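Local coordinates for urea carboxylase (Thermus thermophilus, PDB 3OEP), which is of unknown function but is a homologue of KipI and KipA, and is probably not an allophanate hydrolase, at residues 408-413 with 489-493. Residues are numbered along the deposited sequence; the frame is centred on the assembly and turned at random. Where two conformers were deposited one is given.
Sequences LCSGPF and IHFTS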
loop_
_atom_site.group_PDB
_atom_site.type_symbol
_atom_site.label_atom_id
_atom_site.label_comp_id
_atom_site.label_asym_id
_atom_site.label_seq_id
_atom_site.Cartn_x
_atom_site.Cartn_y
_atom_site.Cartn_z
ATOM N N LEU A 408 22.765 7.312 -8.450
ATOM C CA LEU A 408 22.110 7.486 -7.155
ATOM C C LEU A 408 23.100 7.883 -6.061
ATOM O O LEU A 408 22.763 8.660 -5.177
ATOM C CB LEU A 408 21.350 6.213 -6.757
ATOM C CG LEU A 408 20.042 6.001 -7.514
ATOM C CD1 LEU A 408 19.576 4.555 -7.421
ATOM C CD2 LEU A 408 18.964 6.955 -6.996
ATOM N N CYS A 409 24.328 7.368 -6.135
ATOM C CA CYS A 409 25.360 7.697 -5.151
ATOM C C CYS A 409 26.213 8.920 -5.520
ATOM O O CYS A 409 27.113 9.288 -4.765
ATOM C CB CYS A 409 26.273 6.488 -4.934
ATOM S SG CYS A 409 25.436 5.047 -4.238
ATOM N N SER A 410 25.930 9.558 -6.657
ATOM C CA SER A 410 26.852 10.547 -7.246
ATOM C C SER A 410 26.818 11.936 -6.607
ATOM O O SER A 410 27.788 12.692 -6.709
ATOM C CB SER A 410 26.610 10.674 -8.755
ATOM O OG SER A 410 25.395 11.345 -9.046
ATOM N N GLY A 411 25.705 12.270 -5.965
ATOM C CA GLY A 411 25.534 13.565 -5.323
ATOM C C GLY A 411 24.231 13.590 -4.549
ATOM O O GLY A 411 23.467 12.627 -4.595
ATOM N N PRO A 412 23.959 14.699 -3.842
ATOM C CA PRO A 412 22.762 14.769 -3.011
ATOM C C PRO A 412 21.456 14.849 -3.803
ATOM O O PRO A 412 21.395 15.467 -4.877
ATOM C CB PRO A 412 22.970 16.049 -2.196
ATOM C CG PRO A 412 23.897 16.871 -3.002
ATOM C CD PRO A 412 24.789 15.910 -3.721
ATOM N N PHE A 413 20.430 14.209 -3.256
ATOM C CA PHE A 413 19.065 14.374 -3.707
ATOM C C PHE A 413 18.326 15.205 -2.664
ATOM O O PHE A 413 18.830 15.432 -1.559
ATOM C CB PHE A 413 18.391 13.014 -3.895
ATOM C CG PHE A 413 18.878 12.267 -5.101
ATOM C CD1 PHE A 413 20.113 11.628 -5.090
ATOM C CD2 PHE A 413 18.116 12.223 -6.254
ATOM C CE1 PHE A 413 20.567 10.946 -6.216
ATOM C CE2 PHE A 413 18.565 11.546 -7.381
ATOM C CZ PHE A 413 19.796 10.908 -7.360
ATOM N N ILE A 489 19.102 14.137 0.893
ATOM C CA ILE A 489 19.293 12.689 0.915
ATOM C C ILE A 489 20.643 12.336 0.294
ATOM O O ILE A 489 20.960 12.794 -0.801
ATOM C CB ILE A 489 18.184 11.965 0.117
ATOM C CG1 ILE A 489 16.790 12.381 0.605
ATOM C CG2 ILE A 489 18.351 10.448 0.220
ATOM C CD1 ILE A 489 16.535 12.079 2.070
ATOM N N HIS A 490 21.426 11.525 1.001
ATOM C CA HIS A 490 22.707 11.032 0.521
ATOM C C HIS A 490 22.628 9.510 0.495
ATOM O O HIS A 490 22.472 8.878 1.543
ATOM C CB HIS A 490 23.831 11.479 1.461
ATOM C CG HIS A 490 23.893 12.961 1.668
ATOM N ND1 HIS A 490 24.619 13.795 0.847
ATOM C CD2 HIS A 490 23.323 13.756 2.605
ATOM C CE1 HIS A 490 24.491 15.042 1.266
ATOM N NE2 HIS A 490 23.710 15.045 2.331
ATOM N N PHE A 491 22.705 8.929 -0.698
ATOM C CA PHE A 491 22.694 7.482 -0.849
ATOM C C PHE A 491 24.120 6.957 -0.776
ATOM O O PHE A 491 25.037 7.561 -1.351
ATOM C CB PHE A 491 22.079 7.070 -2.184
ATOM C CG PHE A 491 20.593 7.301 -2.277
ATOM C CD1 PHE A 491 19.717 6.573 -1.487
ATOM C CD2 PHE A 491 20.071 8.216 -3.184
ATOM C CE1 PHE A 491 18.349 6.762 -1.587
ATOM C CE2 PHE A 491 18.702 8.414 -3.289
ATOM C CZ PHE A 491 17.842 7.682 -2.494
ATOM N N THR A 492 24.287 5.835 -0.073
ATOM C CA THR A 492 25.596 5.203 0.083
ATOM C C THR A 492 25.480 3.688 -0.035
ATOM O O THR A 492 24.406 3.124 0.118
ATOM C CB THR A 492 26.243 5.550 1.439
ATOM O OG1 THR A 492 27.513 4.893 1.543
ATOM C CG2 THR A 492 25.352 5.115 2.603
ATOM N N SER A 493 26.598 3.030 -0.333
ATOM C CA SER A 493 26.608 1.568 -0.439
ATOM C C SER A 493 26.795 0.909 0.927
ATOM O O SER A 493 27.086 1.583 1.915
ATOM C CB SER A 493 27.719 1.117 -1.379
ATOM O OG SER A 493 28.943 1.725 -1.015
HETATM O O HOH W 1 23.516 10.360 -3.071
HETATM O O HOH W 2 26.086 10.516 -2.070
HETATM O O HOH W 3 27.574 7.949 -1.991
#
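With CG anti to the carbonyl carbon in both Phe413 (chi1 -73°) and Phe491 (chi1 -70°), the two rings meet as an offset edge-to-face pair in the cyclophilin-like subdomain A and B region, where the last strand joins the start of strand 413-418. The edge of Phe491 points at the face of Phe413, the planes at 67° and the centroids 5.6 Å apart. Leu408, in helix 402-408, adds CD2 at 4.0 Å from Phe491 CE2, and its carbonyl O lies near the plane of the Phe491 ring, 3.4 Å from CD2. Leu392, Leu394 and Leu425 also touch this ring. An alanine in place of Phe491 would probably leave the Phe413 face and the Leu408 methyl without their shared partner, opening a gap between Leu408 and the strand. Phe413 and Ile489 form an antiparallel hydrogen-bonded pair, N of Phe413 to O of Ile489 (2.9 Å) and N of Ile489 to O of Phe413 (2.8 Å). At Ser410 and Gly411 the loop bows off the strand, and a water fills in there: it accepts from Phe491 N at 2.9 Å and lies 2.8 Å from Leu408 O and 2.7 Å from Gly411 O.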